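Local coordinates for putative Acetyltransferase (Pyrococcus horikoshii, PDB 3DDD), which binds coenzyme A and, as a GNAT-family member, probably acts as an acyltransferase, at residues T145-L150 with E238-E243; E201-G206 with S220-E225; G211-L216 with K226-A231; P215-S220 with D277-I282. One frame throughout, in Å; residues are numbered along the deposited sequence.

Overall arrangement
Contacts 1 and 4 are both antiparallel strand pairs and carry their binding in the backbone, but contact 4 is largely buried while contact 1 opens on one face to bridging waters. Contact 3 is buried too, and wholly apolar: helix 221-233 lies against strand 212-218. The same helix begins in contact 2, whose centre is about 22 Å from the centre of the chain and where the chemistry turns ionic at the surface. Strand 212-218 serves contacts 3 and 4, its Leu-216 taking part in both, and lies beside strand 238-242 of contact 1. Contacts 2 and 4 share Ser-220, the residue just before the helix. In contact 1 the Arg-147 side chain is about 9 Å from the bound coenzyme A.

Contact 1: residues T145-L150 with E238-E243; sequences TVRYEL and EIIIPE
Val-146 and Ile-241 form a hydrogen-bonded pair in an antiparallel strand pairing that joins strand 238-242 of the C-terminal GNAT domain to strand 140-149. Val-146 N donates to Ile-241 O at 2.8 Å, and Ile-241 N returns a bond to Val-146 O; Tyr-148 and Ile-239 form the next hydrogen-bonded pair, with Tyr-148 N 2.9 Å from Ile-239 O. Both donors of the Tyr-148 pair come nearly along the C=O axis, whereas those of the Val-146 pair are tilted about 30° from the carbonyl planes.

The face of Tyr-148, Ile-239 and Ile-241 is the closely packed one. CD1 of Ile-241 reaches the tyrosine ring at CD2 (4.0 Å), the two side chains roughly perpendicular, and Leu-150 CD2 touches Ile-239 CG2. Helix 246-252 covers this side.

The other face is looser and wetter. In the conformer described, Arg-147 has CG anti to the backbone N (chi1 -173°), which lays its chain alongside Ile-240, CG 3.9 Å from Ile-240 CG1. Glu-238 OE1 lies well out of the guanidinium plane, so the two are related by charge and by a water that donates firmly to Glu-238 OE1 and accepts only weakly from Arg-147 NE. A second water joins the acidic pair, donating to Glu-238 OE2 at 2.6 Å and to Glu-149 OE1 at 2.7 Å.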
loop_
_atom_site.group_PDB
_atom_site.type_symbol
_atom_site.label_atom_id
_atom_site.label_comp_id
_atom_site.label_asym_id
_atom_site.label_seq_id
_atom_site.Cartn_x
_atom_site.Cartn_y
_atom_site.Cartn_z
ATOM N N THR A 145 -2.126 11.545 0.673
ATOM C CA THR A 145 -2.911 10.404 1.090
ATOM C C THR A 145 -2.687 10.371 2.593
ATOM O O THR A 145 -1.582 10.098 3.049
ATOM C CB THR A 145 -2.421 9.075 0.407
ATOM O OG1 THR A 145 -1.005 9.115 0.187
ATOM C CG2 THR A 145 -3.112 8.831 -0.926
ATOM N N VAL A 146 -3.755 10.640 3.350
ATOM C CA VAL A 146 -3.684 10.944 4.799
ATOM C C VAL A 146 -4.279 9.828 5.662
ATOM O O VAL A 146 -5.437 9.443 5.496
ATOM C CB VAL A 146 -4.354 12.288 5.109
ATOM C CG1 VAL A 146 -4.204 12.654 6.566
ATOM C CG2 VAL A 146 -3.731 13.379 4.239
ATOM N N ARG A 147 -3.462 9.311 6.574
ATOM C CA ARG A 147 -3.815 8.201 7.453
ATOM C C ARG A 147 -4.471 8.773 8.716
ATOM O O ARG A 147 -3.856 9.579 9.425
ATOM C CB ARG A 147 -2.542 7.399 7.791
ATOM C CG ARG A 147 -2.728 6.081 8.581
ATOM C CD ARG A 147 -1.356 5.388 8.861
ATOM N NE ARG A 147 -1.004 4.292 7.934
ATOM C CZ ARG A 147 0.243 3.932 7.584
ATOM N NH1 ARG A 147 1.327 4.582 8.043
ATOM N NH2 ARG A 147 0.412 2.917 6.736
ATOM N N TYR A 148 -5.723 8.375 8.965
ATOM C CA TYR A 148 -6.504 8.833 10.113
ATOM C C TYR A 148 -6.832 7.652 10.977
ATOM O O TYR A 148 -7.077 6.575 10.463
ATOM C CB TYR A 148 -7.822 9.489 9.675
ATOM C CG TYR A 148 -7.631 10.898 9.158
ATOM C CD1 TYR A 148 -7.459 11.959 10.037
ATOM C CD2 TYR A 148 -7.591 11.164 7.792
ATOM C CE1 TYR A 148 -7.288 13.250 9.582
ATOM C CE2 TYR A 148 -7.427 12.454 7.320
ATOM C CZ TYR A 148 -7.273 13.493 8.221
ATOM O OH TYR A 148 -7.086 14.766 7.756
ATOM N N GLU A 149 -6.837 7.863 12.291
ATOM C CA GLU A 149 -7.298 6.860 13.222
ATOM C C GLU A 149 -8.662 7.338 13.692
ATOM O O GLU A 149 -8.826 8.509 14.029
ATOM C CB GLU A 149 -6.352 6.714 14.420
ATOM C CG GLU A 149 -6.674 5.538 15.281
ATOM C CD GLU A 149 -5.872 5.486 16.581
ATOM O OE1 GLU A 149 -4.676 5.820 16.588
ATOM O OE2 GLU A 149 -6.453 5.116 17.608
ATOM N N LEU A 150 -9.616 6.415 13.722
ATOM C CA LEU A 150 -11.012 6.692 14.010
ATOM C C LEU A 150 -11.192 6.371 15.499
ATOM O O LEU A 150 -10.912 5.259 15.920
ATOM C CB LEU A 150 -11.915 5.783 13.140
ATOM C CG LEU A 150 -11.737 5.754 11.610
ATOM C CD1 LEU A 150 -12.656 4.731 10.919
ATOM C CD2 LEU A 150 -11.923 7.125 11.001
ATOM N N GLU A 238 -8.590 2.496 11.304
ATOM C CA GLU A 238 -7.770 3.348 10.479
ATOM C C GLU A 238 -8.223 3.343 9.021
ATOM O O GLU A 238 -8.684 2.327 8.519
ATOM C CB GLU A 238 -6.321 2.913 10.527
ATOM C CG GLU A 238 -5.645 3.042 11.892
ATOM C CD GLU A 238 -4.132 2.832 11.788
ATOM O OE1 GLU A 238 -3.680 2.191 10.789
ATOM O OE2 GLU A 238 -3.416 3.333 12.682
ATOM N N ILE A 239 -8.026 4.486 8.366
ATOM C CA ILE A 239 -8.399 4.714 6.982
ATOM C C ILE A 239 -7.390 5.684 6.382
ATOM O O ILE A 239 -6.897 6.602 7.050
ATOM C CB ILE A 239 -9.869 5.268 6.871
ATOM C CG1 ILE A 239 -10.303 5.365 5.407
ATOM C CG2 ILE A 239 -9.971 6.572 7.592
ATOM C CD1 ILE A 239 -11.762 5.664 5.127
ATOM N N ILE A 240 -7.025 5.454 5.127
ATOM C CA ILE A 240 -6.105 6.347 4.442
ATOM C C ILE A 240 -6.879 6.964 3.280
ATOM O O ILE A 240 -7.212 6.280 2.293
ATOM C CB ILE A 240 -4.828 5.621 3.937
ATOM C CG1 ILE A 240 -4.095 4.940 5.087
ATOM C CG2 ILE A 240 -3.922 6.594 3.312
ATOM C CD1 ILE A 240 -3.042 3.941 4.636
ATOM N N ILE A 241 -7.114 8.264 3.414
ATOM C CA ILE A 241 -7.968 9.041 2.546
ATOM C C ILE A 241 -7.150 9.859 1.546
ATOM O O ILE A 241 -6.233 10.565 1.947
ATOM C CB ILE A 241 -8.785 10.042 3.407
ATOM C CG1 ILE A 241 -9.703 9.283 4.365
ATOM C CG2 ILE A 241 -9.597 10.943 2.540
ATOM C CD1 ILE A 241 -10.517 10.225 5.201
ATOM N N PRO A 242 -7.523 9.824 0.260
ATOM C CA PRO A 242 -6.897 10.726 -0.692
ATOM C C PRO A 242 -7.457 12.117 -0.427
ATOM O O PRO A 242 -8.664 12.284 -0.397
ATOM C CB PRO A 242 -7.348 10.189 -2.052
ATOM C CG PRO A 242 -8.147 8.982 -1.796
ATOM C CD PRO A 242 -8.573 9.012 -0.366
ATOM N N GLU A 243 -6.582 13.094 -0.238
ATOM C CA GLU A 243 -6.990 14.424 0.235
ATOM C C GLU A 243 -7.862 15.163 -0.806
ATOM O O GLU A 243 -8.537 16.137 -0.466
ATOM C CB GLU A 243 -5.734 15.230 0.637
ATOM C CG GLU A 243 -5.967 16.556 1.378
ATOM C CD GLU A 243 -4.678 17.171 1.942
ATOM O OE1 GLU A 243 -3.579 16.669 1.654
ATOM O OE2 GLU A 243 -4.764 18.178 2.670
HETATM O O HOH W 1 -3.861 2.636 8.025
HETATM O O HOH W 2 -2.892 4.888 14.731
#

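Contact 2: residues E201-G206 with S220-E225; sequences ENEGFG and SPRVAE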
loop_
_atom_site.group_PDB
_atom_site.type_symbol
_atom_site.label_atom_id
_atom_site.label_comp_id
_atom_site.label_asym_id
_atom_site.label_seq_id
_atom_site.Cartn_x
_atom_site.Cartn_y
_atom_site.Cartn_z
ATOM N N GLU A 201 -25.773 -2.215 -0.714
ATOM C CA GLU A 201 -26.588 -2.069 -1.912
ATOM C C GLU A 201 -25.726 -2.716 -3.014
ATOM O O GLU A 201 -25.051 -3.756 -2.738
ATOM C CB GLU A 201 -26.951 -0.568 -2.069
ATOM C CG GLU A 201 -27.914 -0.136 -0.909
ATOM C CD GLU A 201 -27.830 1.333 -0.420
ATOM O OE1 GLU A 201 -27.784 2.259 -1.265
ATOM O OE2 GLU A 201 -27.848 1.549 0.832
ATOM N N ASN A 202 -25.706 -2.147 -4.215
ATOM C CA ASN A 202 -24.619 -2.471 -5.151
ATOM C C ASN A 202 -23.842 -1.212 -5.508
ATOM O O ASN A 202 -23.440 -1.021 -6.654
ATOM C CB ASN A 202 -25.154 -3.146 -6.413
ATOM C CG ASN A 202 -25.586 -4.592 -6.177
ATOM O OD1 ASN A 202 -25.807 -5.015 -5.032
ATOM N ND2 ASN A 202 -25.714 -5.359 -7.272
ATOM N N GLU A 203 -23.625 -0.363 -4.508
ATOM C CA GLU A 203 -23.107 0.995 -4.701
ATOM C C GLU A 203 -21.827 1.263 -3.927
ATOM O O GLU A 203 -21.290 2.362 -3.992
ATOM C CB GLU A 203 -24.142 2.029 -4.242
ATOM C CG GLU A 203 -25.463 2.096 -5.017
ATOM C CD GLU A 203 -26.430 3.109 -4.380
ATOM O OE1 GLU A 203 -25.949 4.125 -3.806
ATOM O OE2 GLU A 203 -27.661 2.891 -4.451
ATOM N N GLY A 204 -21.338 0.287 -3.165
ATOM C CA GLY A 204 -20.103 0.504 -2.457
ATOM C C GLY A 204 -19.596 -0.706 -1.735
ATOM O O GLY A 204 -20.341 -1.634 -1.499
ATOM N N PHE A 205 -18.305 -0.690 -1.424
ATOM C CA PHE A 205 -17.673 -1.748 -0.653
ATOM C C PHE A 205 -16.509 -1.208 0.171
ATOM O O PHE A 205 -15.906 -0.175 -0.165
ATOM C CB PHE A 205 -17.192 -2.918 -1.549
ATOM C CG PHE A 205 -15.879 -2.663 -2.238
ATOM C CD1 PHE A 205 -14.684 -3.013 -1.636
ATOM C CD2 PHE A 205 -15.843 -2.079 -3.506
ATOM C CE1 PHE A 205 -13.491 -2.777 -2.246
ATOM C CE2 PHE A 205 -14.646 -1.828 -4.139
ATOM C CZ PHE A 205 -13.462 -2.164 -3.514
ATOM N N GLY A 206 -16.213 -1.933 1.244
ATOM C CA GLY A 206 -15.012 -1.729 2.027
ATOM C C GLY A 206 -14.395 -3.058 2.423
ATOM O O GLY A 206 -15.113 -4.048 2.623
ATOM N N SER A 220 -21.803 7.087 -3.340
ATOM C CA SER A 220 -22.222 8.286 -2.592
ATOM C C SER A 220 -21.657 8.347 -1.186
ATOM O O SER A 220 -21.302 7.330 -0.608
ATOM C CB SER A 220 -23.751 8.398 -2.511
ATOM O OG SER A 220 -24.314 7.330 -1.787
ATOM N N PRO A 221 -21.567 9.554 -0.623
ATOM C CA PRO A 221 -21.155 9.659 0.767
ATOM C C PRO A 221 -22.030 8.894 1.735
ATOM O O PRO A 221 -21.511 8.381 2.728
ATOM C CB PRO A 221 -21.239 11.158 1.045
ATOM C CG PRO A 221 -21.020 11.791 -0.318
ATOM C CD PRO A 221 -21.768 10.881 -1.243
ATOM N N ARG A 222 -23.340 8.815 1.484
ATOM C CA ARG A 222 -24.201 8.086 2.421
ATOM C C ARG A 222 -23.916 6.591 2.423
ATOM O O ARG A 222 -23.919 6.000 3.479
ATOM C CB ARG A 222 -25.697 8.360 2.249
ATOM C CG ARG A 222 -26.268 8.115 0.892
ATOM C CD ARG A 222 -27.822 8.027 0.953
ATOM N NE ARG A 222 -28.213 6.664 1.279
ATOM C CZ ARG A 222 -28.288 5.664 0.403
ATOM N NH1 ARG A 222 -28.024 5.849 -0.892
ATOM N NH2 ARG A 222 -28.635 4.460 0.832
ATOM N N VAL A 223 -23.657 5.995 1.264
ATOM C CA VAL A 223 -23.257 4.594 1.206
ATOM C C VAL A 223 -21.878 4.374 1.853
ATOM O O VAL A 223 -21.708 3.419 2.635
ATOM C CB VAL A 223 -23.345 4.033 -0.224
ATOM C CG1 VAL A 223 -22.588 2.743 -0.348
ATOM C CG2 VAL A 223 -24.844 3.821 -0.605
ATOM N N ALA A 224 -20.913 5.255 1.580
ATOM C CA ALA A 224 -19.579 5.163 2.244
ATOM C C ALA A 224 -19.742 5.199 3.755
ATOM O O ALA A 224 -19.085 4.420 4.470
ATOM C CB ALA A 224 -18.636 6.267 1.805
ATOM N N GLU A 225 -20.603 6.088 4.258
ATOM C CA GLU A 225 -20.827 6.146 5.704
ATOM C C GLU A 225 -21.362 4.825 6.262
ATOM O O GLU A 225 -20.842 4.348 7.257
ATOM C CB GLU A 225 -21.743 7.296 6.096
ATOM C CG GLU A 225 -21.918 7.418 7.600
ATOM C CD GLU A 225 -22.967 8.435 7.973
ATOM O OE1 GLU A 225 -22.619 9.622 8.125
ATOM O OE2 GLU A 225 -24.142 8.038 8.111
#
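Glu-201 OE2 is gripped by two cations: it lies 3.0 Å from Arg-222 NH2 in a salt bridge and forms another with Lys-226, one turn further along the helix. This oxygen sits at the guanidinium edge, the carboxylate and guanidinium planes only 13° apart, and the same NH2 also donates to Glu-201 OE1 at 3.2 Å, on the syn side. Both carboxylate oxygens thus share one nitrogen. Arg-222 gets there through a bend at chi3 (-86°), which brings its end toward the loop carrying Glu-201 and Glu-203. Glu-203 adds a long salt bridge, its OE1 4.0 Å from Arg-222 NH1, with its carboxylate turned steeply to the guanidinium.

The network spans a classic beta bulge, Glu-203 and Gly-204 both facing Ala-200, and the first turn of helix 221-233, where Ser-220 is the N-cap and its OG weakly accepts from Val-223 N. Replacing Glu-201 by an alanine would probably leave Arg-222 with only the distant Glu-203 of this network and take from Lys-226 its carboxylate mate. Beneath the charges Val-223 CG2 lies 3.4 Å from both Glu-201 OE1 and Glu-203 OE1, while Val-223 CG1 comes within 3.9 Å of Gly-204 N.

Contact 3: residues G211-L216 with K226-A231; sequences GKIGPL and KILLKA
Ile-213 and Leu-216 point toward helix 226-231 from a strand whose axis passes 10.0 Å from the helix axis and runs roughly against it, at 148°. This is the first half of the beta-alpha-beta unit formed by strand 212-218, helix 221-233 and strand 238-242 in the C-terminal GNAT domain.

Ile-213 lies among the helix side chains with CG1 anti to the backbone N (chi1 -180°), an extended form that carries CD1 out to Ala-231, where it meets CB at 3.7 Å. The small alanine lets the isoleucine tip come up close to the helix. Its other branch, CG2, touches Leu-228 CD1 at 3.8 Å, and the same leucine methyl also lies near Ile-213 CD1. Leu-228 starts out from the flank of the helix and bends its end inward to make this contact.

Leu-216 engages the preceding part of the helix. Its CD1 presses on Ile-227 CG2 at 3.5 Å, tighter than usual for two methyls, the side chains running antiparallel alongside one another; its other methyl, CD2, is more loosely set against Leu-228 CB. Ile-227 and Ala-231 also reach strand 196-200, and Ile-213 and Leu-216 reach Ile-239 on strand 238-242. With only aliphatic carbons meeting across it, the interface depends on shape complementarity and exclusion of water rather than on directed bonds.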
loop_
_atom_site.group_PDB
_atom_site.type_symbol
_atom_site.label_atom_id
_atom_site.label_comp_id
_atom_site.label_asym_id
_atom_site.label_seq_id
_atom_site.Cartn_x
_atom_site.Cartn_y
_atom_site.Cartn_z
ATOM N N GLY A 211 -7.148 -3.908 11.935
ATOM C CA GLY A 211 -7.846 -2.701 12.397
ATOM C C GLY A 211 -7.931 -1.678 11.296
ATOM O O GLY A 211 -7.930 -0.474 11.559
ATOM N N LYS A 212 -7.970 -2.139 10.054
ATOM C CA LYS A 212 -7.806 -1.221 8.930
ATOM C C LYS A 212 -8.900 -1.458 7.923
ATOM O O LYS A 212 -9.274 -2.597 7.677
ATOM C CB LYS A 212 -6.439 -1.400 8.287
ATOM C CG LYS A 212 -5.238 -1.263 9.243
ATOM C CD LYS A 212 -3.926 -1.715 8.535
ATOM N N ILE A 213 -9.463 -0.375 7.400
ATOM C CA ILE A 213 -10.352 -0.463 6.237
ATOM C C ILE A 213 -9.620 0.131 5.021
ATOM O O ILE A 213 -9.092 1.264 5.039
ATOM C CB ILE A 213 -11.741 0.220 6.456
ATOM C CG1 ILE A 213 -12.619 0.078 5.193
ATOM C CG2 ILE A 213 -11.575 1.675 6.921
ATOM C CD1 ILE A 213 -14.051 0.544 5.326
ATOM N N GLY A 214 -9.565 -0.667 3.969
ATOM C CA GLY A 214 -8.970 -0.221 2.735
ATOM C C GLY A 214 -8.994 -1.369 1.738
ATOM O O GLY A 214 -8.559 -2.434 2.047
ATOM N N PRO A 215 -9.478 -1.140 0.518
ATOM C CA PRO A 215 -10.093 0.095 0.099
ATOM C C PRO A 215 -11.493 0.346 0.673
ATOM O O PRO A 215 -12.150 -0.562 1.256
ATOM C CB PRO A 215 -10.143 -0.039 -1.434
ATOM C CG PRO A 215 -10.008 -1.437 -1.718
ATOM C CD PRO A 215 -9.361 -2.116 -0.581
ATOM N N LEU A 216 -11.925 1.594 0.512
ATOM C CA LEU A 216 -13.314 1.991 0.679
ATOM C C LEU A 216 -13.708 2.788 -0.554
ATOM O O LEU A 216 -13.138 3.861 -0.826
ATOM C CB LEU A 216 -13.496 2.814 1.964
ATOM C CG LEU A 216 -14.926 3.314 2.242
ATOM C CD1 LEU A 216 -15.877 2.120 2.425
ATOM C CD2 LEU A 216 -14.949 4.266 3.427
ATOM N N LYS A 226 -22.397 4.256 5.636
ATOM C CA LYS A 226 -22.967 2.958 6.063
ATOM C C LYS A 226 -21.851 1.930 6.193
ATOM O O LYS A 226 -21.773 1.202 7.181
ATOM C CB LYS A 226 -23.961 2.362 5.042
ATOM C CG LYS A 226 -25.166 3.171 4.707
ATOM C CD LYS A 226 -26.061 2.439 3.669
ATOM C CE LYS A 226 -27.256 1.756 4.316
ATOM N NZ LYS A 226 -27.697 0.576 3.528
ATOM N N ILE A 227 -21.010 1.838 5.163
ATOM C CA ILE A 227 -19.925 0.847 5.186
ATOM C C ILE A 227 -18.954 1.181 6.333
ATOM O O ILE A 227 -18.599 0.313 7.128
ATOM C CB ILE A 227 -19.209 0.737 3.838
ATOM C CG1 ILE A 227 -20.183 0.241 2.765
ATOM C CG2 ILE A 227 -17.967 -0.189 3.933
ATOM C CD1 ILE A 227 -19.694 0.531 1.344
ATOM N N LEU A 228 -18.571 2.450 6.463
ATOM C CA LEU A 228 -17.577 2.784 7.464
ATOM C C LEU A 228 -18.077 2.494 8.882
ATOM O O LEU A 228 -17.317 1.988 9.703
ATOM C CB LEU A 228 -17.070 4.213 7.303
ATOM C CG LEU A 228 -15.807 4.551 8.085
ATOM C CD1 LEU A 228 -14.729 3.505 7.903
ATOM C CD2 LEU A 228 -15.323 5.954 7.721
ATOM N N LEU A 229 -19.344 2.789 9.164
ATOM C CA LEU A 229 -19.922 2.497 10.483
ATOM C C LEU A 229 -19.873 1.001 10.806
ATOM O O LEU A 229 -19.544 0.630 11.920
ATOM C CB LEU A 229 -21.379 2.987 10.588
ATOM C CG LEU A 229 -21.709 4.473 10.578
ATOM C CD1 LEU A 229 -23.243 4.613 10.452
ATOM C CD2 LEU A 229 -21.222 5.197 11.810
ATOM N N LYS A 230 -20.244 0.162 9.847
ATOM C CA LYS A 230 -20.197 -1.295 10.005
ATOM C C LYS A 230 -18.751 -1.821 10.144
ATOM O O LYS A 230 -18.484 -2.768 10.887
ATOM C CB LYS A 230 -20.911 -1.977 8.829
ATOM C CG LYS A 230 -20.985 -3.517 8.869
ATOM C CD LYS A 230 -21.709 -4.066 10.099
ATOM C CE LYS A 230 -23.197 -3.769 10.063
ATOM N NZ LYS A 230 -23.933 -3.986 11.367
ATOM N N ALA A 231 -17.831 -1.189 9.434
ATOM C CA ALA A 231 -16.411 -1.525 9.504
ATOM C C ALA A 231 -15.892 -1.243 10.892
ATOM O O ALA A 231 -15.129 -2.031 11.442
ATOM C CB ALA A 231 -15.606 -0.746 8.437
#

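Contact 4: residues P215-S220 with D277-I282; sequences PLVADS and DIYYGI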
loop_
_atom_site.group_PDB
_atom_site.type_symbol
_atom_site.label_atom_id
_atom_site.label_comp_id
_atom_site.label_asym_id
_atom_site.label_seq_id
_atom_site.Cartn_x
_atom_site.Cartn_y
_atom_site.Cartn_z
ATOM N N PRO A 215 -9.478 -1.140 0.518
ATOM C CA PRO A 215 -10.093 0.095 0.099
ATOM C C PRO A 215 -11.493 0.346 0.673
ATOM O O PRO A 215 -12.150 -0.562 1.256
ATOM C CB PRO A 215 -10.143 -0.039 -1.434
ATOM C CG PRO A 215 -10.008 -1.437 -1.718
ATOM C CD PRO A 215 -9.361 -2.116 -0.581
ATOM N N LEU A 216 -11.925 1.594 0.512
ATOM C CA LEU A 216 -13.314 1.991 0.679
ATOM C C LEU A 216 -13.708 2.788 -0.554
ATOM O O LEU A 216 -13.138 3.861 -0.826
ATOM C CB LEU A 216 -13.496 2.814 1.964
ATOM C CG LEU A 216 -14.926 3.314 2.242
ATOM C CD1 LEU A 216 -15.877 2.120 2.425
ATOM C CD2 LEU A 216 -14.949 4.266 3.427
ATOM N N VAL A 217 -14.638 2.218 -1.329
ATOM C CA VAL A 217 -15.159 2.787 -2.574
ATOM C C VAL A 217 -16.694 2.847 -2.497
ATOM O O VAL A 217 -17.328 1.866 -2.092
ATOM C CB VAL A 217 -14.712 1.965 -3.809
ATOM C CG1 VAL A 217 -15.230 2.595 -5.130
ATOM C CG2 VAL A 217 -13.187 1.869 -3.832
ATOM N N ALA A 218 -17.268 4.008 -2.810
ATOM C CA ALA A 218 -18.734 4.210 -2.749
ATOM C C ALA A 218 -19.211 5.239 -3.755
ATOM O O ALA A 218 -18.582 6.284 -3.916
ATOM C CB ALA A 218 -19.176 4.646 -1.358
ATOM N N ASP A 219 -20.345 4.953 -4.398
ATOM C CA ASP A 219 -20.996 5.892 -5.331
ATOM C C ASP A 219 -21.564 7.134 -4.656
ATOM O O ASP A 219 -21.838 8.116 -5.350
ATOM C CB ASP A 219 -22.162 5.216 -6.089
ATOM C CG ASP A 219 -21.716 4.463 -7.354
ATOM O OD1 ASP A 219 -20.646 4.775 -7.945
ATOM O OD2 ASP A 219 -22.477 3.549 -7.777
ATOM N N SER A 220 -21.803 7.087 -3.340
ATOM C CA SER A 220 -22.222 8.286 -2.592
ATOM C C SER A 220 -21.657 8.347 -1.186
ATOM O O SER A 220 -21.302 7.330 -0.608
ATOM C CB SER A 220 -23.751 8.398 -2.511
ATOM O OG SER A 220 -24.314 7.330 -1.787
ATOM N N ASP A 277 -13.240 10.686 -6.635
ATOM C CA ASP A 277 -14.427 11.148 -5.913
ATOM C C ASP A 277 -15.179 9.997 -5.254
ATOM O O ASP A 277 -15.783 10.176 -4.197
ATOM C CB ASP A 277 -15.371 12.009 -6.807
ATOM C CG ASP A 277 -15.892 11.274 -8.041
ATOM O OD1 ASP A 277 -15.100 11.066 -8.980
ATOM O OD2 ASP A 277 -17.104 10.948 -8.101
ATOM N N ILE A 278 -15.096 8.802 -5.833
ATOM C CA ILE A 278 -15.718 7.614 -5.209
ATOM C C ILE A 278 -14.769 6.786 -4.347
ATOM O O ILE A 278 -15.161 5.749 -3.796
ATOM C CB ILE A 278 -16.461 6.694 -6.234
ATOM C CG1 ILE A 278 -15.519 6.029 -7.251
ATOM C CG2 ILE A 278 -17.594 7.484 -6.921
ATOM C CD1 ILE A 278 -16.198 4.860 -7.987
ATOM N N TYR A 279 -13.519 7.242 -4.260
ATOM C CA TYR A 279 -12.424 6.487 -3.687
ATOM C C TYR A 279 -12.115 7.134 -2.358
ATOM O O TYR A 279 -11.518 8.222 -2.331
ATOM C CB TYR A 279 -11.203 6.552 -4.606
ATOM C CG TYR A 279 -10.050 5.605 -4.279
ATOM C CD1 TYR A 279 -10.220 4.478 -3.475
ATOM C CD2 TYR A 279 -8.822 5.790 -4.858
ATOM C CE1 TYR A 279 -9.159 3.594 -3.251
ATOM C CE2 TYR A 279 -7.760 4.918 -4.638
ATOM C CZ TYR A 279 -7.932 3.826 -3.840
ATOM O OH TYR A 279 -6.869 2.975 -3.619
ATOM N N TYR A 280 -12.553 6.478 -1.273
ATOM C CA TYR A 280 -12.555 7.066 0.073
ATOM C C TYR A 280 -11.382 6.616 0.912
ATOM O O TYR A 280 -10.927 7.361 1.738
ATOM C CB TYR A 280 -13.846 6.728 0.830
ATOM C CG TYR A 280 -15.029 7.508 0.357
ATOM C CD1 TYR A 280 -15.695 7.152 -0.805
ATOM C CD2 TYR A 280 -15.459 8.624 1.040
ATOM C CE1 TYR A 280 -16.770 7.885 -1.273
ATOM C CE2 TYR A 280 -16.541 9.377 0.570
ATOM C CZ TYR A 280 -17.191 8.992 -0.578
ATOM O OH TYR A 280 -18.268 9.718 -1.048
ATOM N N GLY A 281 -10.918 5.392 0.695
ATOM C CA GLY A 281 -9.853 4.808 1.477
ATOM C C GLY A 281 -8.993 3.960 0.564
ATOM O O GLY A 281 -9.481 3.025 -0.087
ATOM N N ILE A 282 -7.708 4.285 0.496
ATOM C CA ILE A 282 -6.813 3.521 -0.346
ATOM C C ILE A 282 -6.592 2.158 0.304
ATOM O O ILE A 282 -6.805 1.973 1.509
ATOM C CB ILE A 282 -5.482 4.284 -0.669
ATOM C CG1 ILE A 282 -4.518 4.325 0.509
ATOM C CG2 ILE A 282 -5.743 5.714 -1.170
ATOM C CD1 ILE A 282 -3.120 4.798 0.083
HETATM O O HOH W 3 -19.181 8.923 -3.465
#
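Leu-216 O accepts two backbone bonds from strand 279-281: Tyr-280 N approaches nearly end-on to the carbonyl at 2.7 Å, and Gly-281 N comes in the carbonyl plane, on a lone pair, at 3.1 Å. Leu-216 N in turn donates to Gly-281 O at 2.9 Å. Two residues further along, Ala-218 N finds Ile-278 O at 2.9 Å, again in the carbonyl plane.

The doubled grip is the mark of a classic beta bulge, with Tyr-280 and Gly-281 both facing Leu-216 in this antiparallel pairing of the C-terminal GNAT domain.

Ala-218 O is satisfied by a water that donates to it at 2.7 Å and is also hydrogen-bonded to Tyr-280 OH. Both that oxygen and the water lie in the plane of the Tyr-280 ring, at its edge; chi1 of -75°, with CG beside the backbone N, directs the ring along the partner strand, while its CB rests 3.7 Å from Leu-216 CD2. A leucine at Tyr-280 would probably leave the water without its hydroxyl partner and remove the ring edge that lies against Ala-218. Tyr-279 takes the other face, CD1 4.0 Å from Val-217 CG2, and its OH is hydrogen-bonded to Gly-288 OXT and Arg-183 NH1. Val-217 CG1 also meets Ile-278 CD1, at 3.8 Å.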